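Spindle pole body-associated protein VIK1 (Candida glabrata, PDB 4GKP) acts as a noncatalytic partner of the kinesin Kar3 and probably binds microtubules through a C-terminal domain that resembles a kinesin motor. Local coordinates at residues Leu17-Ile22 / Thr51-Asn56; Phe86-Ser91 / Phe246-Asp251; Asn95-Leu100 / Phe203-Ile208; Lys99-Phe104 / Ser186-Phe191. All coordinates share one frame; numbering follows the deposited sequence.

Interaction 1: Leu17-Ile22 / Thr51-Asn56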
loop_
_atom_site.group_PDB
_atom_site.type_symbol
_atom_site.label_atom_id
_atom_site.label_comp_id
_atom_site.label_asym_id
_atom_site.label_seq_id
_atom_site.Cartn_x
_atom_site.Cartn_y
_atom_site.Cartn_z
ATOM N N LEU A 17 -2.904 10.600 -1.330
ATOM C CA LEU A 17 -2.016 10.497 -0.197
ATOM C C LEU A 17 -2.799 10.572 1.077
ATOM O O LEU A 17 -3.373 11.606 1.402
ATOM C CB LEU A 17 -0.981 11.613 -0.210
ATOM C CG LEU A 17 -0.087 11.836 -1.421
ATOM C CD1 LEU A 17 0.527 13.214 -1.279
ATOM C CD2 LEU A 17 1.008 10.790 -1.539
ATOM N N PHE A 18 -2.799 9.471 1.806
ATOM C CA PHE A 18 -3.506 9.405 3.045
ATOM C C PHE A 18 -2.533 9.404 4.218
ATOM O O PHE A 18 -1.446 8.820 4.148
ATOM C CB PHE A 18 -4.440 8.193 3.042
ATOM C CG PHE A 18 -5.336 8.139 1.831
ATOM C CD1 PHE A 18 -6.520 8.854 1.799
ATOM C CD2 PHE A 18 -4.974 7.406 0.707
ATOM C CE1 PHE A 18 -7.341 8.826 0.674
ATOM C CE2 PHE A 18 -5.784 7.383 -0.421
ATOM C CZ PHE A 18 -6.972 8.091 -0.441
ATOM N N ALA A 19 -2.929 10.092 5.281
ATOM C CA ALA A 19 -2.175 10.101 6.520
ATOM C C ALA A 19 -2.977 9.381 7.575
ATOM O O ALA A 19 -4.049 9.821 7.950
ATOM C CB ALA A 19 -1.860 11.526 6.962
ATOM N N ASN A 20 -2.458 8.255 8.032
ATOM C CA ASN A 20 -3.065 7.546 9.128
ATOM C C ASN A 20 -2.470 8.180 10.387
ATOM O O ASN A 20 -1.306 7.961 10.725
ATOM C CB ASN A 20 -2.760 6.046 9.017
ATOM C CG ASN A 20 -3.775 5.187 9.725
ATOM O OD1 ASN A 20 -4.815 5.661 10.156
ATOM N ND2 ASN A 20 -3.476 3.903 9.850
ATOM N N ILE A 21 -3.280 9.004 11.037
ATOM C CA ILE A 21 -2.857 9.838 12.149
ATOM C C ILE A 21 -3.089 9.021 13.404
ATOM O O ILE A 21 -4.231 8.734 13.755
ATOM C CB ILE A 21 -3.722 11.141 12.224
ATOM C CG1 ILE A 21 -3.759 11.878 10.874
ATOM C CG2 ILE A 21 -3.291 12.062 13.366
ATOM C CD1 ILE A 21 -2.494 12.633 10.533
ATOM N N ILE A 22 -2.012 8.622 14.074
ATOM C CA ILE A 22 -2.174 7.997 15.382
ATOM C C ILE A 22 -2.179 9.130 16.428
ATOM O O ILE A 22 -1.159 9.436 17.042
ATOM C CB ILE A 22 -1.131 6.879 15.644
ATOM C CG1 ILE A 22 -0.971 5.977 14.406
ATOM C CG2 ILE A 22 -1.529 6.047 16.863
ATOM C CD1 ILE A 22 -2.214 5.184 14.033
ATOM N N THR A 51 -4.493 14.192 0.594
ATOM C CA THR A 51 -5.859 13.971 0.131
ATOM C C THR A 51 -6.795 13.859 1.322
ATOM O O THR A 51 -7.866 14.453 1.342
ATOM C CB THR A 51 -6.006 12.671 -0.673
ATOM O OG1 THR A 51 -4.967 12.583 -1.655
ATOM C CG2 THR A 51 -7.396 12.622 -1.339
ATOM N N LYS A 52 -6.380 13.083 2.312
ATOM C CA LYS A 52 -7.219 12.813 3.454
ATOM C C LYS A 52 -6.365 12.448 4.675
ATOM O O LYS A 52 -5.456 11.624 4.590
ATOM C CB LYS A 52 -8.211 11.684 3.118
ATOM C CG LYS A 52 -9.249 11.371 4.188
ATOM C CD LYS A 52 -10.464 12.274 4.069
ATOM C CE LYS A 52 -11.439 12.052 5.221
ATOM N NZ LYS A 52 -12.223 10.802 5.030
ATOM N N LEU A 53 -6.653 13.101 5.797
ATOM C CA LEU A 53 -6.172 12.649 7.091
ATOM C C LEU A 53 -7.176 11.641 7.601
ATOM O O LEU A 53 -8.376 11.826 7.444
ATOM C CB LEU A 53 -6.088 13.809 8.089
ATOM C CG LEU A 53 -4.829 14.671 8.204
ATOM C CD1 LEU A 53 -4.126 14.928 6.879
ATOM C CD2 LEU A 53 -5.179 15.976 8.904
ATOM N N ILE A 54 -6.684 10.570 8.202
ATOM C CA ILE A 54 -7.542 9.624 8.878
ATOM C C ILE A 54 -7.216 9.726 10.350
ATOM O O ILE A 54 -6.064 9.530 10.742
ATOM C CB ILE A 54 -7.310 8.186 8.368
ATOM C CG1 ILE A 54 -7.709 8.098 6.893
ATOM C CG2 ILE A 54 -8.091 7.179 9.208
ATOM C CD1 ILE A 54 -6.747 7.308 6.036
ATOM N N GLN A 55 -8.228 10.066 11.146
ATOM C CA GLN A 55 -8.107 10.112 12.598
ATOM C C GLN A 55 -8.178 8.703 13.195
ATOM O O GLN A 55 -9.225 8.055 13.203
ATOM C CB GLN A 55 -9.181 11.018 13.227
ATOM C CG GLN A 55 -8.902 11.341 14.691
ATOM C CD GLN A 55 -10.111 11.844 15.461
ATOM O OE1 GLN A 55 -11.252 11.612 15.071
ATOM N NE2 GLN A 55 -9.863 12.516 16.577
ATOM N N ASN A 56 -7.055 8.255 13.729
ATOM C CA ASN A 56 -6.931 6.906 14.259
ATOM C C ASN A 56 -6.423 6.955 15.705
ATOM O O ASN A 56 -5.858 7.963 16.135
ATOM C CB ASN A 56 -5.975 6.119 13.360
ATOM C CG ASN A 56 -6.388 4.679 13.174
ATOM O OD1 ASN A 56 -7.017 4.078 14.041
ATOM N ND2 ASN A 56 -6.023 4.108 12.031
#

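Interaction 2: Phe86-Ser91 / Phe246-Asp251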
loop_
_atom_site.group_PDB
_atom_site.type_symbol
_atom_site.label_atom_id
_atom_site.label_comp_id
_atom_site.label_asym_id
_atom_site.label_seq_id
_atom_site.Cartn_x
_atom_site.Cartn_y
_atom_site.Cartn_z
ATOM N N PHE A 86 0.438 1.766 -1.529
ATOM C CA PHE A 86 1.655 1.702 -0.717
ATOM C C PHE A 86 1.341 1.982 0.732
ATOM O O PHE A 86 0.651 2.946 1.033
ATOM C CB PHE A 86 2.649 2.760 -1.145
ATOM C CG PHE A 86 3.401 2.429 -2.389
ATOM C CD1 PHE A 86 2.813 2.615 -3.639
ATOM C CD2 PHE A 86 4.721 1.974 -2.309
ATOM C CE1 PHE A 86 3.520 2.327 -4.792
ATOM C CE2 PHE A 86 5.434 1.680 -3.457
ATOM C CZ PHE A 86 4.831 1.862 -4.703
ATOM N N SER A 87 1.854 1.144 1.624
ATOM C CA SER A 87 1.741 1.396 3.051
ATOM C C SER A 87 3.138 1.687 3.582
ATOM O O SER A 87 4.023 0.812 3.536
ATOM C CB SER A 87 1.127 0.201 3.778
ATOM O OG SER A 87 1.240 0.366 5.185
ATOM N N VAL A 88 3.323 2.925 4.049
ATOM C CA VAL A 88 4.622 3.446 4.501
ATOM C C VAL A 88 4.553 3.811 5.989
ATOM O O VAL A 88 3.691 4.580 6.404
ATOM C CB VAL A 88 5.058 4.677 3.672
ATOM C CG1 VAL A 88 6.422 5.210 4.137
ATOM C CG2 VAL A 88 5.051 4.364 2.176
ATOM N N GLY A 89 5.459 3.243 6.779
ATOM C CA GLY A 89 5.466 3.396 8.236
ATOM C C GLY A 89 6.794 2.966 8.844
ATOM O O GLY A 89 7.851 3.114 8.226
ATOM N N SER A 90 6.749 2.423 10.057
ATOM C CA SER A 90 7.977 2.034 10.762
ATOM C C SER A 90 7.779 0.785 11.631
ATOM O O SER A 90 7.136 -0.176 11.203
ATOM C CB SER A 90 8.542 3.221 11.574
ATOM N N SER A 91 8.324 0.805 12.842
ATOM C CA SER A 91 8.353 -0.371 13.709
ATOM C C SER A 91 6.967 -0.773 14.201
ATOM O O SER A 91 6.720 -1.954 14.474
ATOM C CB SER A 91 9.294 -0.132 14.898
ATOM N N PHE A 246 -1.199 6.038 -1.575
ATOM C CA PHE A 246 -0.255 5.955 -0.486
ATOM C C PHE A 246 -0.924 6.171 0.867
ATOM O O PHE A 246 -1.733 7.092 1.043
ATOM C CB PHE A 246 0.851 6.995 -0.681
ATOM C CG PHE A 246 1.582 6.884 -1.998
ATOM C CD1 PHE A 246 2.666 6.025 -2.136
ATOM C CD2 PHE A 246 1.201 7.661 -3.092
ATOM C CE1 PHE A 246 3.348 5.934 -3.338
ATOM C CE2 PHE A 246 1.884 7.569 -4.300
ATOM C CZ PHE A 246 2.959 6.701 -4.419
ATOM N N VAL A 247 -0.592 5.316 1.825
ATOM C CA VAL A 247 -0.981 5.566 3.198
ATOM C C VAL A 247 0.298 5.701 4.038
ATOM O O VAL A 247 1.198 4.863 3.954
ATOM C CB VAL A 247 -1.970 4.500 3.743
ATOM C CG1 VAL A 247 -1.437 3.101 3.522
ATOM C CG2 VAL A 247 -2.228 4.700 5.224
ATOM N N PHE A 248 0.376 6.783 4.808
ATOM C CA PHE A 248 1.534 7.055 5.666
ATOM C C PHE A 248 1.132 7.002 7.126
ATOM O O PHE A 248 0.216 7.699 7.556
ATOM C CB PHE A 248 2.117 8.430 5.358
ATOM C CG PHE A 248 2.520 8.614 3.921
ATOM C CD1 PHE A 248 3.816 8.316 3.501
ATOM C CD2 PHE A 248 1.607 9.114 2.988
ATOM C CE1 PHE A 248 4.186 8.502 2.176
ATOM C CE2 PHE A 248 1.972 9.306 1.668
ATOM C CZ PHE A 248 3.257 8.983 1.254
ATOM N N GLN A 249 1.810 6.153 7.879
ATOM C CA GLN A 249 1.600 6.012 9.311
ATOM C C GLN A 249 2.289 7.194 10.022
ATOM O O GLN A 249 3.521 7.330 9.978
ATOM C CB GLN A 249 2.170 4.664 9.757
ATOM C CG GLN A 249 2.274 4.442 11.254
ATOM C CD GLN A 249 1.331 3.376 11.774
ATOM O OE1 GLN A 249 0.404 2.945 11.086
ATOM N NE2 GLN A 249 1.563 2.948 13.008
ATOM N N ILE A 250 1.483 8.072 10.623
ATOM C CA ILE A 250 2.009 9.227 11.354
ATOM C C ILE A 250 1.771 9.045 12.852
ATOM O O ILE A 250 0.645 9.199 13.341
ATOM C CB ILE A 250 1.480 10.578 10.806
ATOM C CG1 ILE A 250 2.272 10.988 9.564
ATOM C CG2 ILE A 250 1.711 11.704 11.791
ATOM C CD1 ILE A 250 1.612 10.636 8.271
ATOM N N ASP A 251 2.836 8.672 13.563
ATOM C CA ASP A 251 2.751 8.365 14.992
ATOM C C ASP A 251 3.960 8.817 15.814
ATOM O O ASP A 251 4.533 9.881 15.566
ATOM C CB ASP A 251 2.468 6.872 15.204
ATOM C CG ASP A 251 3.609 5.971 14.754
ATOM O OD1 ASP A 251 4.604 6.469 14.172
ATOM O OD2 ASP A 251 3.493 4.747 14.996
#

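Interaction 3: Asn95-Leu100 / Phe203-Ile208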
loop_
_atom_site.group_PDB
_atom_site.type_symbol
_atom_site.label_atom_id
_atom_site.label_comp_id
_atom_site.label_asym_id
_atom_site.label_seq_id
_atom_site.Cartn_x
_atom_site.Cartn_y
_atom_site.Cartn_z
ATOM N N ASN A 95 -2.248 -3.072 11.029
ATOM C CA ASN A 95 -2.951 -4.305 10.672
ATOM C C ASN A 95 -3.409 -4.328 9.196
ATOM O O ASN A 95 -4.206 -5.180 8.804
ATOM C CB ASN A 95 -4.150 -4.522 11.616
ATOM N N THR A 96 -2.894 -3.392 8.399
ATOM C CA THR A 96 -3.323 -3.169 7.024
ATOM C C THR A 96 -3.445 -4.437 6.140
ATOM O O THR A 96 -4.463 -4.609 5.471
ATOM C CB THR A 96 -2.436 -2.106 6.360
ATOM O OG1 THR A 96 -2.229 -1.031 7.285
ATOM C CG2 THR A 96 -3.076 -1.547 5.080
ATOM N N PHE A 97 -2.444 -5.323 6.165
ATOM C CA PHE A 97 -2.461 -6.542 5.351
ATOM C C PHE A 97 -3.641 -7.474 5.634
ATOM O O PHE A 97 -4.288 -7.968 4.699
ATOM C CB PHE A 97 -1.133 -7.315 5.475
ATOM C CG PHE A 97 -1.057 -8.548 4.599
ATOM C CD1 PHE A 97 -1.002 -8.436 3.209
ATOM C CD2 PHE A 97 -1.028 -9.814 5.159
ATOM C CE1 PHE A 97 -0.931 -9.559 2.397
ATOM C CE2 PHE A 97 -0.946 -10.948 4.350
ATOM C CZ PHE A 97 -0.898 -10.818 2.969
ATOM N N GLU A 98 -3.926 -7.714 6.911
ATOM C CA GLU A 98 -5.007 -8.634 7.310
ATOM C C GLU A 98 -6.393 -8.082 6.975
ATOM O O GLU A 98 -7.302 -8.838 6.600
ATOM C CB GLU A 98 -4.930 -8.963 8.801
ATOM C CG GLU A 98 -3.564 -9.447 9.281
ATOM C CD GLU A 98 -2.645 -8.308 9.706
ATOM O OE1 GLU A 98 -3.080 -7.441 10.500
ATOM O OE2 GLU A 98 -1.483 -8.284 9.257
ATOM N N LYS A 99 -6.546 -6.765 7.102
ATOM C CA LYS A 99 -7.809 -6.092 6.794
ATOM C C LYS A 99 -8.049 -6.035 5.279
ATOM O O LYS A 99 -9.184 -6.147 4.795
ATOM C CB LYS A 99 -7.828 -4.693 7.418
ATOM C CG LYS A 99 -8.013 -4.689 8.932
ATOM C CD LYS A 99 -9.449 -5.030 9.327
ATOM C CE LYS A 99 -9.615 -5.183 10.834
ATOM N NZ LYS A 99 -9.199 -3.947 11.553
ATOM N N LEU A 100 -6.957 -5.880 4.541
ATOM C CA LEU A 100 -6.970 -5.977 3.097
ATOM C C LEU A 100 -7.514 -7.340 2.644
ATOM O O LEU A 100 -8.454 -7.392 1.852
ATOM C CB LEU A 100 -5.571 -5.741 2.552
ATOM C CG LEU A 100 -5.446 -5.801 1.037
ATOM C CD1 LEU A 100 -6.217 -4.655 0.408
ATOM C CD2 LEU A 100 -3.973 -5.795 0.624
ATOM N N PHE A 203 -3.319 -5.764 -8.922
ATOM C CA PHE A 203 -3.273 -4.862 -7.794
ATOM C C PHE A 203 -2.016 -5.180 -7.010
ATOM O O PHE A 203 -1.786 -6.344 -6.675
ATOM C CB PHE A 203 -4.523 -5.000 -6.910
ATOM C CG PHE A 203 -4.415 -4.298 -5.562
ATOM C CD1 PHE A 203 -4.316 -2.906 -5.479
ATOM C CD2 PHE A 203 -4.450 -5.027 -4.373
ATOM C CE1 PHE A 203 -4.230 -2.261 -4.249
ATOM C CE2 PHE A 203 -4.359 -4.383 -3.133
ATOM C CZ PHE A 203 -4.245 -2.995 -3.074
ATOM N N TYR A 204 -1.205 -4.156 -6.737
ATOM C CA TYR A 204 0.025 -4.316 -5.935
ATOM C C TYR A 204 -0.122 -3.634 -4.590
ATOM O O TYR A 204 -0.467 -2.441 -4.515
ATOM C CB TYR A 204 1.255 -3.738 -6.652
ATOM C CG TYR A 204 1.469 -4.319 -8.012
ATOM C CD1 TYR A 204 2.191 -5.498 -8.175
ATOM C CD2 TYR A 204 0.914 -3.713 -9.146
ATOM C CE1 TYR A 204 2.378 -6.052 -9.436
ATOM C CE2 TYR A 204 1.091 -4.259 -10.409
ATOM C CZ TYR A 204 1.830 -5.425 -10.543
ATOM O OH TYR A 204 2.012 -5.971 -11.778
ATOM N N PHE A 205 0.127 -4.403 -3.540
ATOM C CA PHE A 205 0.169 -3.865 -2.194
ATOM C C PHE A 205 1.601 -3.888 -1.687
ATOM O O PHE A 205 2.192 -4.948 -1.485
ATOM C CB PHE A 205 -0.736 -4.642 -1.236
ATOM C CG PHE A 205 -0.714 -4.113 0.167
ATOM C CD1 PHE A 205 -1.104 -2.793 0.441
ATOM C CD2 PHE A 205 -0.294 -4.919 1.225
ATOM C CE1 PHE A 205 -1.073 -2.292 1.742
ATOM C CE2 PHE A 205 -0.285 -4.429 2.529
ATOM C CZ PHE A 205 -0.678 -3.119 2.787
ATOM N N ILE A 206 2.144 -2.701 -1.474
ATOM C CA ILE A 206 3.553 -2.566 -1.203
ATOM C C ILE A 206 3.766 -2.024 0.182
ATOM O O ILE A 206 3.247 -0.957 0.536
ATOM C CB ILE A 206 4.232 -1.717 -2.291
ATOM C CG1 ILE A 206 4.201 -2.498 -3.617
ATOM C CG2 ILE A 206 5.668 -1.404 -1.896
ATOM C CD1 ILE A 206 3.887 -1.647 -4.824
ATOM N N GLU A 207 4.488 -2.816 0.966
ATOM C CA GLU A 207 4.776 -2.536 2.358
ATOM C C GLU A 207 6.214 -2.031 2.484
ATOM O O GLU A 207 7.171 -2.733 2.142
ATOM C CB GLU A 207 4.608 -3.801 3.199
ATOM C CG GLU A 207 3.181 -4.294 3.400
ATOM C CD GLU A 207 3.147 -5.711 3.971
ATOM O OE1 GLU A 207 3.661 -6.647 3.312
ATOM O OE2 GLU A 207 2.613 -5.907 5.087
ATOM N N ILE A 208 6.356 -0.810 2.973
ATOM C CA ILE A 208 7.666 -0.206 3.185
ATOM C C ILE A 208 7.764 0.253 4.637
ATOM O O ILE A 208 7.244 1.316 4.998
ATOM C CB ILE A 208 7.889 0.965 2.214
ATOM C CG1 ILE A 208 7.855 0.439 0.779
ATOM C CG2 ILE A 208 9.205 1.669 2.517
ATOM C CD1 ILE A 208 7.761 1.506 -0.270
#

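Interaction 4: Lys99-Phe104 / Ser186-Phe191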
loop_
_atom_site.group_PDB
_atom_site.type_symbol
_atom_site.label_atom_id
_atom_site.label_comp_id
_atom_site.label_asym_id
_atom_site.label_seq_id
_atom_site.Cartn_x
_atom_site.Cartn_y
_atom_site.Cartn_z
ATOM N N LYS A 99 -6.546 -6.765 7.102
ATOM C CA LYS A 99 -7.809 -6.092 6.794
ATOM C C LYS A 99 -8.049 -6.035 5.279
ATOM O O LYS A 99 -9.184 -6.147 4.795
ATOM C CB LYS A 99 -7.828 -4.693 7.418
ATOM C CG LYS A 99 -8.013 -4.689 8.932
ATOM C CD LYS A 99 -9.449 -5.030 9.327
ATOM C CE LYS A 99 -9.615 -5.183 10.834
ATOM N NZ LYS A 99 -9.199 -3.947 11.553
ATOM N N LEU A 100 -6.957 -5.880 4.541
ATOM C CA LEU A 100 -6.970 -5.977 3.097
ATOM C C LEU A 100 -7.514 -7.340 2.644
ATOM O O LEU A 100 -8.454 -7.392 1.852
ATOM C CB LEU A 100 -5.571 -5.741 2.552
ATOM C CG LEU A 100 -5.446 -5.801 1.037
ATOM C CD1 LEU A 100 -6.217 -4.655 0.408
ATOM C CD2 LEU A 100 -3.973 -5.795 0.624
ATOM N N LEU A 101 -6.934 -8.433 3.153
ATOM C CA LEU A 101 -7.473 -9.769 2.874
ATOM C C LEU A 101 -8.958 -9.854 3.210
ATOM O O LEU A 101 -9.748 -10.318 2.392
ATOM C CB LEU A 101 -6.692 -10.877 3.596
ATOM C CG LEU A 101 -5.214 -11.041 3.227
ATOM C CD1 LEU A 101 -4.578 -12.231 3.939
ATOM C CD2 LEU A 101 -5.023 -11.147 1.727
ATOM N N ALA A 102 -9.334 -9.371 4.393
ATOM C CA ALA A 102 -10.729 -9.432 4.854
ATOM C C ALA A 102 -11.654 -8.601 3.955
ATOM O O ALA A 102 -12.760 -9.033 3.594
ATOM C CB ALA A 102 -10.826 -8.984 6.314
ATOM N N PHE A 103 -11.185 -7.419 3.576
ATOM C CA PHE A 103 -11.922 -6.561 2.639
ATOM C C PHE A 103 -12.234 -7.262 1.306
ATOM O O PHE A 103 -13.350 -7.152 0.800
ATOM C CB PHE A 103 -11.179 -5.225 2.423
ATOM C CG PHE A 103 -11.809 -4.335 1.376
ATOM C CD1 PHE A 103 -12.988 -3.640 1.641
ATOM C CD2 PHE A 103 -11.217 -4.187 0.135
ATOM C CE1 PHE A 103 -13.566 -2.829 0.684
ATOM C CE2 PHE A 103 -11.791 -3.378 -0.833
ATOM C CZ PHE A 103 -12.966 -2.704 -0.557
ATOM N N PHE A 104 -11.263 -7.965 0.729
ATOM C CA PHE A 104 -11.517 -8.659 -0.553
ATOM C C PHE A 104 -12.463 -9.840 -0.385
ATOM O O PHE A 104 -13.309 -10.086 -1.259
ATOM C CB PHE A 104 -10.225 -9.135 -1.233
ATOM C CG PHE A 104 -9.323 -8.028 -1.688
ATOM C CD1 PHE A 104 -9.832 -6.783 -2.034
ATOM C CD2 PHE A 104 -7.959 -8.246 -1.809
ATOM C CE1 PHE A 104 -8.997 -5.777 -2.482
ATOM C CE2 PHE A 104 -7.112 -7.232 -2.255
ATOM C CZ PHE A 104 -7.636 -5.994 -2.591
ATOM N N SER A 186 3.072 -7.604 -2.550
ATOM C CA SER A 186 1.970 -8.529 -2.803
ATOM C C SER A 186 1.403 -8.221 -4.178
ATOM O O SER A 186 1.166 -7.057 -4.511
ATOM C CB SER A 186 0.847 -8.335 -1.780
ATOM O OG SER A 186 1.194 -8.847 -0.514
ATOM N N LYS A 187 1.192 -9.250 -4.984
ATOM C CA LYS A 187 0.536 -9.058 -6.267
ATOM C C LYS A 187 -0.761 -9.851 -6.301
ATOM O O LYS A 187 -0.744 -11.076 -6.152
ATOM C CB LYS A 187 1.425 -9.486 -7.425
ATOM C CG LYS A 187 0.730 -9.314 -8.768
ATOM C CD LYS A 187 1.502 -9.959 -9.899
ATOM C CE LYS A 187 0.719 -9.856 -11.199
ATOM N NZ LYS A 187 1.575 -10.279 -12.344
ATOM N N PHE A 188 -1.873 -9.144 -6.471
ATOM C CA PHE A 188 -3.160 -9.798 -6.580
ATOM C C PHE A 188 -3.568 -9.727 -8.048
ATOM O O PHE A 188 -3.453 -8.684 -8.678
ATOM C CB PHE A 188 -4.246 -9.087 -5.748
ATOM C CG PHE A 188 -3.999 -9.048 -4.256
ATOM C CD1 PHE A 188 -3.087 -8.137 -3.699
ATOM C CD2 PHE A 188 -4.746 -9.843 -3.396
ATOM C CE1 PHE A 188 -2.896 -8.064 -2.313
ATOM C CE2 PHE A 188 -4.558 -9.780 -2.004
ATOM C CZ PHE A 188 -3.647 -8.881 -1.462
ATOM N N GLN A 189 -4.067 -10.824 -8.586
ATOM C CA GLN A 189 -4.693 -10.776 -9.892
ATOM C C GLN A 189 -6.191 -10.959 -9.719
ATOM O O GLN A 189 -6.638 -11.905 -9.050
ATOM C CB GLN A 189 -4.151 -11.886 -10.799
ATOM C CG GLN A 189 -2.724 -11.682 -11.292
ATOM C CD GLN A 189 -2.234 -12.882 -12.082
ATOM O OE1 GLN A 189 -2.243 -14.035 -11.593
ATOM N NE2 GLN A 189 -1.839 -12.639 -13.305
ATOM N N PHE A 190 -6.957 -10.062 -10.329
ATOM C CA PHE A 190 -8.427 -10.144 -10.346
ATOM C C PHE A 190 -8.872 -10.601 -11.722
ATOM O O PHE A 190 -8.606 -9.906 -12.717
ATOM C CB PHE A 190 -9.041 -8.773 -10.060
ATOM C CG PHE A 190 -9.026 -8.384 -8.599
ATOM C CD1 PHE A 190 -7.860 -7.922 -7.992
ATOM C CD2 PHE A 190 -10.199 -8.449 -7.831
ATOM C CE1 PHE A 190 -7.866 -7.547 -6.651
ATOM C CE2 PHE A 190 -10.198 -8.084 -6.496
ATOM C CZ PHE A 190 -9.034 -7.657 -5.905
ATOM N N PHE A 191 -9.479 -11.787 -11.783
ATOM C CA PHE A 191 -10.049 -12.312 -13.033
ATOM C C PHE A 191 -11.564 -12.117 -12.928
ATOM O O PHE A 191 -12.222 -12.760 -12.107
ATOM C CB PHE A 191 -9.668 -13.795 -13.260
ATOM C CG PHE A 191 -8.173 -14.043 -13.428
ATOM C CD1 PHE A 191 -7.343 -14.239 -12.309
ATOM C CD2 PHE A 191 -7.600 -14.124 -14.695
ATOM C CE1 PHE A 191 -5.976 -14.486 -12.469
ATOM C CE2 PHE A 191 -6.242 -14.351 -14.862
ATOM C CZ PHE A 191 -5.427 -14.539 -13.748
#

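Interaction 1: Leu17-Ile22 / Thr51-Asn56
Asn20 holds its CG far from its own backbone nitrogen (chi1 -156°), which carries the amide across to the amide of Asn56. The two asparagines lie on the same sheet face as Phe18, where parallel strands 17-22 and 52-56 run side by side in the central sheet of the kinesin motor-like fold, and 246-250 flanks 17-22 on its other side. Four regular backbone bonds alternate between the strands, among them Ile54 N to Ala19 O (2.8 Å) and Ile21 N to Ile54 O (2.8 Å). At the start, Thr51 OG1 accepts a nearly straight bond from Leu17 N. On the face of Phe18, Lys52 CB meets the edge of the ring at CD1 (3.6 Å) and Ile54 CD1 rests on Phe18 CB. On the other face, Ile21 CD1 packs against Leu53 CG (3.9 Å). The two amide planes are 46° apart; Asn56 OD1 accepts a hydrogen bond from Lys62 N, and Asn56 ND2 donates at 2.7 Å and 172° to Asn20 OD1, which lies in the Asn56 amide plane.

Interaction 2: Phe86-Ser91 / Phe246-Asp251
Phe86 and Phe246 lie side by side and point the same way, so that one edge of Phe86, from CB through CG and CD1 to CE1, runs along Phe246. Its CB meets Phe246 CD1 at 3.4 Å; CG lies 3.6 Å from Phe246 CE1; CD1 comes to 3.4 Å from that same Phe246 CE1, and Phe86 CE1 stays near it too. The planes are 28° apart and slid past one another, with little overlap between the rings. On the other flank CD2 packs against Ile208 CD1 and CE2 against Ile206 CG2 of strand 201-208, and Phe239 also meets the ring. Strands 83-88 and 246-250 are parallel neighbours in the central sheet of this kinesin-like, P-loop-type fold; Gly89 and the loop after it probably correspond to the place where catalytic kinesins carry their nucleotide-binding P-loop. Val247 N to Phe86 O (2.8 Å), Val88 N to Val247 O and Gln249 N to Val88 O join the backbones. On the face opposite the phenylalanines, Val247 takes the crowded position at chi1 52°, setting CG1 3.3 Å from Phe86 O and 3.9 Å from Ser87 CB. Ser87 OG itself is bonded to Tyr209 OH. Farther along, Val88 CB packs against Phe248 CD1 at 3.8 Å.

Interaction 3: Asn95-Leu100 / Phe203-Ile208
Thr96, Phe97 and Leu100 face strand 203-208 from a helix segment, 96-100, that runs nearly antiparallel to it, at 161° with 10.9 Å between the axes. No hydrogen bond crosses; the contact is made mainly by apolar packing centred on Phe205. With chi1 at 180°, that ring extends from the strand toward the helix. Leu100 CD2 then sits over one face, 4.0 Å from the ring centroid and 25° off its normal, a CH-pi contact displaced toward the rim and closest to Phe205 CG (3.7 Å). At the far end of the ring, Thr96 CG2 touches Phe205 CZ at 3.7 Å. Phe97 presents its edge, with CD1 4.1 Å from Phe205 CD2. The second methyl of Leu100, CD1, reaches Phe203 CE2 at 4.0 Å, so one leucine fork spans two residues of the strand. Glu207 places OE2 4.0 Å from Phe97 CB, while its OE1 is bonded to Tyr118 OH; Tyr118 in turn stacks on Phe97. Phe65 covers Thr96 and Leu100 from a loop. A helix laid over a central beta sheet in this way is consistent with the kinesin motor fold, in which the probable counterpart of helix 96-107 follows the P-loop.

Interaction 4: Lys99-Phe104 / Ser186-Phe191
Three phenylalanines are joined by two consecutive T-shaped stacks in which Phe104 plays both parts: Phe190 turns its edge to the face of Phe104, and Phe104 turns its own edge to the face of Phe188. This aromatic cluster lies between helix and sheet in the alpha/beta core of the kinesin motor-like fold. Segment 99-104 runs almost parallel to strand 186-191, with the axes 12.6 Å apart, a spacing that large side chains bridge. Phe190 CZ stands over the centre of the Phe104 ring, nearest to Phe104 CE1 at 3.9 Å, and the planes are 89° apart. The second stack departs a little further from perpendicular, with the planes at 80°, and Phe104 CE2 meets Phe188 CE2 at 3.6 Å, toward the rim of the Phe188 face. A chi1 of -66° puts CG of Phe104 beside the backbone nitrogen, with one ring face over Leu100 O of the preceding turn, 3.6 Å from the ring plane and opposite Phe190. Strand residue Phe188 also meets Phe203 of the adjoining strand, and Phe190 makes a further edge-to-face pair with Phe112. Two leucines of the helix also reach Phe188: Leu100 CD2 comes to 3.7 Å from Phe188 CZ, and Leu101 CD2 touches the edge of the Phe188 ring at CE2, 4.0 Å away.

Overall arrangement
All four contacts meet one mixed sheet, and together they trace a path across it. Measured between centres, interactions 1 and 2 are about 10 Å apart and share a border, since 17-22 and 246-250 are adjacent strands. The centre of interaction 3 follows about 11 Å from that of interaction 2, because 83-88 pairs with 201-208. Interactions 3 and 4, centres about 9 Å apart, use overlapping segments of helix 96-107, sharing Lys99 and Leu100, over neighbouring strands; the centres of the extremes, interactions 1 and 4, are about 22 Å apart. Along the chain, interaction 1 closes first, while interactions 3 and 4 are nested within the loop closed by interaction 2. Distant sequence segments are thus gathered into a single motor-like domain, retained in a noncatalytic protein.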